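PDB 6EVG: multi-copper Oxidase CueO from Ochrobactrum, which probably couples the one-electron oxidation of phenolic substrates, lignin model compounds among them, to the reduction of dioxygen through bound copper, as in other laccases. Local coordinates for residues 43-48 and 53-58; 141-146 and 176-181; 185-190 and 196-201; 80-83 and 87-90. One frame throughout, in Å; residues are numbered along the deposited sequence.

How the interactions relate
Interaction 4 (80-83 with 87-90) and interaction 1 (43-48 with 53-58) both reach the four-strand sheet of the first cupredoxin-like domain, where strands 36-46 and 75-82 are neighbours; their centres lie about 17 Å apart. Along the chain the order is 1, 4, 2, 3. Interaction 2 (141-146 with 176-181) is the hub, its centre about 9 Å from those of interactions 1 and 3, and it touches all three others: L144 bonds to A57, D177 to G200, and Q141 to T88. Interaction 3 (185-190 with 196-201) flanks helix 191-196 and brings the F198 side chain to about 12 Å from a bound copper ion. Interactions 1 and 4 pack within the first domain; interaction 2 joins it to the next.

Interaction 1. Residues 43-48 and 53-58; sequences TGRHSF and EAASAG
G44 with S56 and H46 with A54 make the hydrogen-bonded pairs of an antiparallel hairpin whose strand segments, 43-46 and 54-58, run at 127° to each other, a strong twist. T43-A57 and R45-A55 alternate with them as non-hydrogen-bonded pairs, and R45 CA comes within 3.2 Å of A54 O. Beside the backbone, R45 and E53 cross at about a right angle: R45 NE meets E53 OE1 at 2.9 Å in a salt bridge. The oxygen lies in the guanidinium plane but is met on its anti side, 30° out of the carboxylate plane. A bend at chi3 (71°) brings one guanidinium face over A55 N, while NH1 goes on to a second acid, D184. On the sheet face shared by H46, A54 and S56, S56 OG lies 3.5 Å from H46 CB and bonds to A62 O. The F48 ring takes H46 CD2 over its centre and touches A54 CB with CE2 at its edge, 4.1 Å away. R45 thus has two carboxylate partners, which probably share its charge, one in the hairpin and one in the loop after strand 170-178, so the arginine bridging the hairpin arms also fastens them to that loop.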
# COMPACT_ATOMS: atom_id res chain seq x y z
N THR A 43 20.92 1.78 -3.82
CA THR A 43 20.74 2.92 -4.72
C THR A 43 21.10 2.55 -6.14
O THR A 43 21.81 1.57 -6.39
CB THR A 43 21.50 4.17 -4.26
OG1 THR A 43 22.88 3.86 -4.30
CG2 THR A 43 21.07 4.66 -2.88
N GLY A 44 20.64 3.38 -7.08
CA GLY A 44 21.03 3.17 -8.47
C GLY A 44 20.48 4.33 -9.31
O GLY A 44 20.25 5.42 -8.79
N ARG A 45 20.23 4.02 -10.59
CA ARG A 45 19.58 4.95 -11.50
C ARG A 45 18.55 4.16 -12.26
O ARG A 45 18.73 2.97 -12.54
CB ARG A 45 20.58 5.63 -12.45
CG ARG A 45 21.70 6.35 -11.73
CD ARG A 45 22.61 7.07 -12.64
NE ARG A 45 21.93 8.21 -13.21
CZ ARG A 45 21.66 9.34 -12.54
NH1 ARG A 45 22.07 9.47 -11.33
NH2 ARG A 45 21.00 10.35 -13.08
N HIS A 46 17.47 4.87 -12.65
CA HIS A 46 16.32 4.20 -13.29
C HIS A 46 15.76 5.06 -14.41
O HIS A 46 15.58 6.26 -14.23
CB HIS A 46 15.26 3.91 -12.23
CG HIS A 46 14.01 3.30 -12.77
ND1 HIS A 46 13.91 1.99 -13.13
CD2 HIS A 46 12.81 3.88 -13.04
CE1 HIS A 46 12.68 1.76 -13.58
NE2 HIS A 46 11.99 2.89 -13.53
N SER A 47 15.43 4.40 -15.53
CA SER A 47 14.74 5.06 -16.62
C SER A 47 13.23 4.85 -16.51
O SER A 47 12.72 3.73 -16.63
CB SER A 47 15.25 4.51 -17.93
OG SER A 47 14.52 5.07 -19.02
N PHE A 48 12.52 5.94 -16.33
CA PHE A 48 11.10 5.95 -16.34
C PHE A 48 10.51 6.07 -17.75
O PHE A 48 9.37 5.74 -18.01
CB PHE A 48 10.53 7.09 -15.48
CG PHE A 48 10.95 7.03 -14.00
CD1 PHE A 48 10.20 6.33 -13.10
CD2 PHE A 48 12.12 7.63 -13.55
CE1 PHE A 48 10.57 6.22 -11.80
CE2 PHE A 48 12.51 7.54 -12.22
CZ PHE A 48 11.72 6.83 -11.33
N GLU A 53 17.01 9.13 -17.46
CA GLU A 53 17.25 8.34 -16.26
C GLU A 53 17.35 9.30 -15.07
O GLU A 53 17.74 10.46 -15.24
CB GLU A 53 18.55 7.69 -16.60
CG GLU A 53 19.03 6.70 -15.71
CD GLU A 53 20.46 6.25 -16.12
OE1 GLU A 53 21.49 6.92 -15.82
OE2 GLU A 53 20.54 5.25 -16.82
N ALA A 54 17.03 8.78 -13.88
CA ALA A 54 17.09 9.58 -12.66
C ALA A 54 17.68 8.76 -11.52
O ALA A 54 17.61 7.52 -11.51
CB ALA A 54 15.73 10.10 -12.25
N ALA A 55 18.21 9.47 -10.53
CA ALA A 55 18.65 8.78 -9.29
C ALA A 55 17.49 8.04 -8.65
O ALA A 55 16.36 8.54 -8.65
CB ALA A 55 19.16 9.82 -8.31
N SER A 56 17.78 6.88 -8.08
CA SER A 56 16.74 6.00 -7.58
C SER A 56 17.28 5.11 -6.48
O SER A 56 18.49 5.11 -6.15
CB SER A 56 16.15 5.20 -8.73
OG SER A 56 17.09 4.32 -9.27
N ALA A 57 16.40 4.27 -5.92
CA ALA A 57 16.78 3.17 -5.04
C ALA A 57 15.72 2.12 -5.15
O ALA A 57 14.56 2.42 -5.42
CB ALA A 57 16.95 3.64 -3.60
N GLY A 58 16.10 0.87 -4.91
CA GLY A 58 15.19 -0.24 -5.00
C GLY A 58 15.65 -1.43 -4.23
O GLY A 58 16.58 -1.35 -3.43

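Interaction 2. Residues 141-146 and 176-181; sequences QAHLGI and QDRRVI
H143 brings NE2 of its imidazole over the rim of one face of the R178 guanidinium, 3.5 Å from R178 NH1, the two planes 18° apart. The helical residue sends its ring out with CG opposite the backbone N (chi1 -164°), and the CE1 edge then meets D177 O at 3.3 Å, near the ring plane. R178 arrives folded, bent at chi2 and chi3, and that fold is locked from within its own segment: NE and NH2 both donate to V180 O, each at 3.0 Å, approaching that oxygen from opposite faces of its carbonyl plane. Gripped in this way, the guanidinium is probably hindered from turning and offers the imidazole a flat surface. Waters fill in the polar links. One joins H143 NE2, 2.8 Å away, to V180 N; another accepts a hydrogen bond from R178 NH1 and donates one to L144 O, where the helix is ending. H143 ND1 has its main partner in N229; a third water accepts a weak bond from it and donates to D177 OD1, while the other carboxylate oxygen of D177 pairs with R231. Past L144 the helix closes in a Schellman motif at G145, whose positive phi turns the chain toward I146. Helix 138-144 comes from the first cupredoxin-like domain and strand 170-178 from the next, so this buried, partly hydrated arginine-histidine overlap belongs to the domain interface of a three-domain, laccase-type multicopper oxidase.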
# COMPACT_ATOMS: atom_id res chain seq x y z
N GLN A 141 12.90 7.97 1.07
CA GLN A 141 13.34 6.60 0.69
C GLN A 141 12.27 5.90 -0.13
O GLN A 141 12.60 5.15 -1.07
CB GLN A 141 13.70 5.83 1.93
CG GLN A 141 15.01 6.28 2.57
CD GLN A 141 15.68 5.23 3.42
OE1 GLN A 141 15.27 4.06 3.43
NE2 GLN A 141 16.72 5.61 4.15
N ALA A 142 11.01 6.09 0.22
CA ALA A 142 9.92 5.51 -0.61
C ALA A 142 9.93 6.12 -2.02
O ALA A 142 9.89 5.38 -3.02
CB ALA A 142 8.58 5.74 0.05
N HIS A 143 10.02 7.44 -2.12
CA HIS A 143 9.94 8.06 -3.44
C HIS A 143 11.10 7.66 -4.33
O HIS A 143 10.97 7.49 -5.56
CB HIS A 143 9.83 9.59 -3.34
CG HIS A 143 9.35 10.18 -4.63
ND1 HIS A 143 8.03 10.10 -5.00
CD2 HIS A 143 9.99 10.77 -5.67
CE1 HIS A 143 7.93 10.62 -6.23
NE2 HIS A 143 9.10 11.00 -6.69
N LEU A 144 12.31 7.51 -3.73
CA LEU A 144 13.43 7.02 -4.51
C LEU A 144 13.11 5.75 -5.24
O LEU A 144 13.66 5.51 -6.32
CB LEU A 144 14.65 6.87 -3.61
CG LEU A 144 15.42 8.17 -3.27
CD1 LEU A 144 16.35 7.94 -2.09
CD2 LEU A 144 16.18 8.67 -4.47
N GLY A 145 12.30 4.90 -4.59
CA GLY A 145 11.77 3.72 -5.26
C GLY A 145 11.79 2.44 -4.44
O GLY A 145 11.47 1.38 -4.99
N ILE A 146 12.10 2.48 -3.14
CA ILE A 146 12.25 1.25 -2.39
C ILE A 146 10.90 0.66 -2.00
O ILE A 146 10.18 1.23 -1.16
CB ILE A 146 13.14 1.49 -1.14
CG1 ILE A 146 14.51 2.03 -1.52
CG2 ILE A 146 13.24 0.21 -0.33
CD1 ILE A 146 15.23 2.69 -0.32
N GLN A 176 2.12 4.96 -9.30
CA GLN A 176 2.89 6.01 -8.63
C GLN A 176 2.88 7.27 -9.49
O GLN A 176 2.35 7.30 -10.61
CB GLN A 176 4.32 5.56 -8.31
CG GLN A 176 4.39 4.39 -7.38
CD GLN A 176 5.78 3.84 -7.23
OE1 GLN A 176 6.45 3.49 -8.24
NE2 GLN A 176 6.25 3.76 -5.97
N ASP A 177 3.46 8.34 -8.96
CA ASP A 177 3.66 9.57 -9.69
C ASP A 177 5.04 10.14 -9.45
O ASP A 177 5.74 9.76 -8.50
CB ASP A 177 2.56 10.61 -9.43
CG ASP A 177 2.45 11.17 -8.03
OD1 ASP A 177 2.99 10.56 -7.09
OD2 ASP A 177 1.76 12.24 -7.86
N ARG A 178 5.48 11.00 -10.35
CA ARG A 178 6.82 11.54 -10.34
C ARG A 178 6.79 13.03 -10.74
O ARG A 178 6.20 13.41 -11.75
CB ARG A 178 7.69 10.86 -11.41
CG ARG A 178 7.95 9.39 -11.18
CD ARG A 178 8.80 9.11 -9.93
NE ARG A 178 10.09 9.74 -10.04
CZ ARG A 178 11.12 9.40 -9.28
NH1 ARG A 178 10.98 8.53 -8.33
NH2 ARG A 178 12.32 9.95 -9.52
N ARG A 179 7.48 13.85 -9.95
CA ARG A 179 7.82 15.21 -10.35
C ARG A 179 9.03 15.21 -11.29
O ARG A 179 9.11 16.08 -12.16
CB ARG A 179 8.04 16.09 -9.12
CG ARG A 179 8.32 17.54 -9.39
CD ARG A 179 8.27 18.43 -8.19
NE ARG A 179 6.95 18.37 -7.57
CZ ARG A 179 6.62 18.84 -6.36
NH1 ARG A 179 7.53 19.48 -5.65
NH2 ARG A 179 5.41 18.69 -5.89
N VAL A 180 9.96 14.29 -11.06
CA VAL A 180 11.24 14.28 -11.75
C VAL A 180 11.48 12.89 -12.34
O VAL A 180 11.45 11.89 -11.61
CB VAL A 180 12.37 14.65 -10.79
CG1 VAL A 180 13.72 14.58 -11.49
CG2 VAL A 180 12.12 16.04 -10.18
N ILE A 181 11.75 12.85 -13.65
CA ILE A 181 12.14 11.62 -14.32
C ILE A 181 13.55 11.68 -14.92
O ILE A 181 14.03 10.68 -15.47
CB ILE A 181 11.07 11.15 -15.33
CG1 ILE A 181 10.79 12.22 -16.38
CG2 ILE A 181 9.78 10.77 -14.62
CD1 ILE A 181 11.82 12.62 -17.33
O HOH W 1 9.86 12.97 -8.46
O HOH W 2 4.92 9.61 -5.30
O HOH W 3 13.82 7.89 -7.97
O HOH W 4 8.54 2.11 -5.23

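Interaction 3. Residues 185-190 and 196-201; sequences KVYEPD and HGFRGG
Y187 points the CD1-CE1 edge of its ring at the face of F198, an edge-to-face pair with planes at 63° and centroids 4.8 Å apart. CD1 stands over the middle of the phenylalanine ring, and CE1 comes to 3.7 Å from F198 CG. With CG trans to N in both (chi1 -179° and -180°), the rings are carried out to meet between the loops, the side chains sliding past each other in opposite directions. P189 wedges in beside them: its CD packs on a face of the tyrosine ring, and its CB reaches F198 CD1 at 4.3 Å. V186 O lies 4.0 Å from F198 CZ. H143 makes a further edge-to-face pair with F198. Replacing F198 with an alanine would probably open a gap beneath the Y187 edge and leave both that ring and H143 without their aromatic partner. The contact between these loops, which flank helix 191-196, is apolar, but E494, next in sequence to the copper ligand H495, meets both: its carboxylate accepts from F198 N and is hydrogen-bonded to Y187 OH. Aromatic packing therefore sets the two loops against each other, while the shared glutamate links both of them to the copper region.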
# COMPACT_ATOMS: atom_id res chain seq x y z
N LYS A 185 18.07 15.28 -8.55
CA LYS A 185 17.25 15.95 -7.49
C LYS A 185 15.83 15.52 -7.71
O LYS A 185 15.09 16.17 -8.45
CB LYS A 185 17.43 17.46 -7.56
CG LYS A 185 18.83 17.92 -7.27
CD LYS A 185 18.86 19.43 -7.31
CE LYS A 185 20.17 20.01 -6.87
NZ LYS A 185 20.02 21.49 -7.01
N VAL A 186 15.46 14.36 -7.15
CA VAL A 186 14.19 13.73 -7.48
C VAL A 186 13.10 13.99 -6.43
O VAL A 186 11.91 13.99 -6.78
CB VAL A 186 14.33 12.22 -7.74
CG1 VAL A 186 15.22 11.98 -8.94
CG2 VAL A 186 14.84 11.46 -6.53
N TYR A 187 13.47 14.19 -5.17
CA TYR A 187 12.52 14.41 -4.07
C TYR A 187 12.93 15.61 -3.28
O TYR A 187 13.80 15.54 -2.44
CB TYR A 187 12.38 13.18 -3.18
CG TYR A 187 11.37 13.36 -2.04
CD1 TYR A 187 10.02 13.45 -2.29
CD2 TYR A 187 11.79 13.58 -0.73
CE1 TYR A 187 9.11 13.71 -1.28
CE2 TYR A 187 10.92 13.84 0.27
CZ TYR A 187 9.56 13.92 0.01
OH TYR A 187 8.69 14.26 1.03
N GLU A 188 12.35 16.77 -3.64
CA GLU A 188 12.72 18.04 -3.08
C GLU A 188 11.45 18.77 -2.63
O GLU A 188 10.99 19.76 -3.28
CB GLU A 188 13.50 18.88 -4.11
CG GLU A 188 14.73 18.19 -4.61
CD GLU A 188 15.82 18.07 -3.59
OE1 GLU A 188 15.94 18.98 -2.76
OE2 GLU A 188 16.60 17.05 -3.66
N PRO A 189 10.81 18.31 -1.56
CA PRO A 189 9.52 18.89 -1.21
C PRO A 189 9.68 20.31 -0.65
O PRO A 189 10.60 20.61 0.06
CB PRO A 189 9.03 17.98 -0.09
CG PRO A 189 10.29 17.41 0.51
CD PRO A 189 11.17 17.22 -0.67
N ASP A 190 8.72 21.16 -1.01
CA ASP A 190 8.63 22.48 -0.44
C ASP A 190 7.53 22.49 0.61
O ASP A 190 6.96 21.48 0.98
CB ASP A 190 8.44 23.51 -1.54
CG ASP A 190 7.16 23.41 -2.28
OD1 ASP A 190 6.14 22.87 -1.77
OD2 ASP A 190 7.15 23.95 -3.45
N HIS A 196 0.48 19.50 2.08
CA HIS A 196 -0.61 18.90 1.25
C HIS A 196 -0.28 17.54 0.69
O HIS A 196 -1.17 16.92 0.13
CB HIS A 196 -1.05 19.88 0.14
CG HIS A 196 -1.60 21.17 0.70
ND1 HIS A 196 -2.79 21.25 1.38
CD2 HIS A 196 -1.04 22.39 0.79
CE1 HIS A 196 -2.99 22.49 1.80
NE2 HIS A 196 -1.94 23.22 1.43
N GLY A 197 0.97 17.11 0.84
CA GLY A 197 1.46 15.89 0.19
C GLY A 197 2.18 16.21 -1.10
O GLY A 197 1.82 17.15 -1.81
N PHE A 198 3.18 15.40 -1.41
CA PHE A 198 4.02 15.56 -2.59
C PHE A 198 3.39 14.80 -3.74
O PHE A 198 3.29 13.57 -3.68
CB PHE A 198 5.41 15.01 -2.30
CG PHE A 198 6.42 15.09 -3.40
CD1 PHE A 198 7.21 16.22 -3.56
CD2 PHE A 198 6.58 14.07 -4.29
CE1 PHE A 198 8.22 16.28 -4.52
CE2 PHE A 198 7.57 14.12 -5.27
CZ PHE A 198 8.36 15.22 -5.39
N ARG A 199 3.06 15.53 -4.82
CA ARG A 199 2.51 14.94 -6.06
C ARG A 199 3.33 15.42 -7.26
O ARG A 199 3.98 16.47 -7.23
CB ARG A 199 1.05 15.37 -6.29
CG ARG A 199 0.11 14.80 -5.23
CD ARG A 199 -1.36 15.19 -5.35
NE ARG A 199 -1.90 15.49 -6.66
CZ ARG A 199 -3.08 16.09 -6.97
NH1 ARG A 199 -3.91 16.61 -6.05
NH2 ARG A 199 -3.41 16.21 -8.22
N GLY A 200 3.32 14.64 -8.33
CA GLY A 200 3.92 15.04 -9.59
C GLY A 200 3.04 14.74 -10.77
O GLY A 200 2.13 13.93 -10.64
N GLY A 201 3.35 15.35 -11.89
CA GLY A 201 2.49 15.23 -13.09
C GLY A 201 2.79 14.05 -13.97
O GLY A 201 2.02 13.76 -14.88

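Interaction 4. Residues 80-83 and 87-90; sequences VENG and GTTL
N82 presents one face of its carboxamide to the CG2 methyl of T88, which sits almost squarely above the amide carbon, 3.6 Å from CG. ND2 lies farther along toward the neighbouring backbone, 3.5 Å from T88 N and 3.7 Å from G87 CA, in contact with both without bonding to either. Its hydrogen bonds go to E86 O and I109 O instead, and OD1 accepts from M84 N, so the amide braces the turn between the segments through E86 and M84 and ties it to the chain at I109. With CG swung opposite the backbone N (chi1 -178°), N82 reaches inward from the end of strand 75-82. An alanine in place of N82 would probably deprive E86 O and I109 O of their donor and M84 N of its acceptor, and uncover the T88 methyl. T88 turns its hydroxyl the other way, to Q141 on helix 138-144, which also holds G87 O. Two residues before N82 and two after T88, V80 and L90 add an apolar touch: L90 CD1 nestles against both valine methyls, 3.9 Å from CG1 and 4.1 Å from CG2. Side chains of alternate residues thus meet in a buried seam where the chain leaves strand 75-82 of one sheet and heads for strand 91-93 of another, a sheet-to-sheet connection within the beta sandwich of the first cupredoxin-like domain.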
# COMPACT_ATOMS: atom_id res chain seq x y z
N VAL A 80 17.24 -9.41 4.76
CA VAL A 80 17.30 -8.05 4.24
C VAL A 80 18.72 -7.52 4.40
O VAL A 80 19.27 -7.50 5.50
CB VAL A 80 16.32 -7.12 4.96
CG1 VAL A 80 16.35 -5.72 4.34
CG2 VAL A 80 14.90 -7.70 4.93
N GLU A 81 19.35 -7.10 3.35
CA GLU A 81 20.67 -6.47 3.39
C GLU A 81 20.54 -5.00 3.02
O GLU A 81 19.91 -4.67 2.00
CB GLU A 81 21.59 -7.14 2.40
CG GLU A 81 22.95 -6.56 2.29
CD GLU A 81 23.91 -7.30 1.38
OE1 GLU A 81 23.64 -8.41 0.92
OE2 GLU A 81 25.00 -6.77 1.13
N ASN A 82 21.13 -4.12 3.83
CA ASN A 82 21.17 -2.71 3.53
C ASN A 82 22.43 -2.37 2.80
O ASN A 82 23.50 -2.26 3.39
CB ASN A 82 21.04 -1.88 4.80
CG ASN A 82 21.02 -0.40 4.51
OD1 ASN A 82 21.02 0.01 3.33
ND2 ASN A 82 20.96 0.44 5.54
N GLY A 83 22.36 -2.27 1.47
CA GLY A 83 23.46 -1.90 0.67
C GLY A 83 23.65 -0.41 0.45
O GLY A 83 24.43 -0.00 -0.40
N GLY A 87 20.86 4.37 7.06
CA GLY A 87 19.97 3.36 7.62
C GLY A 87 18.68 3.20 6.83
O GLY A 87 18.18 4.17 6.24
N THR A 88 18.12 2.00 6.89
CA THR A 88 16.81 1.77 6.26
C THR A 88 16.08 0.69 7.06
O THR A 88 16.63 0.09 7.98
CB THR A 88 16.99 1.39 4.78
OG1 THR A 88 15.74 1.50 4.10
CG2 THR A 88 17.46 -0.03 4.58
N THR A 89 14.82 0.42 6.65
CA THR A 89 14.04 -0.63 7.24
C THR A 89 13.09 -1.17 6.17
O THR A 89 12.94 -0.52 5.14
CB THR A 89 13.12 -0.09 8.43
OG1 THR A 89 12.24 0.96 7.93
CG2 THR A 89 13.87 0.42 9.61
N LEU A 90 12.46 -2.29 6.46
CA LEU A 90 11.27 -2.70 5.68
C LEU A 90 10.15 -3.03 6.67
O LEU A 90 10.35 -3.83 7.59
CB LEU A 90 11.53 -3.89 4.77
CG LEU A 90 12.51 -3.61 3.63
CD1 LEU A 90 12.85 -4.87 2.87
CD2 LEU A 90 12.00 -2.56 2.65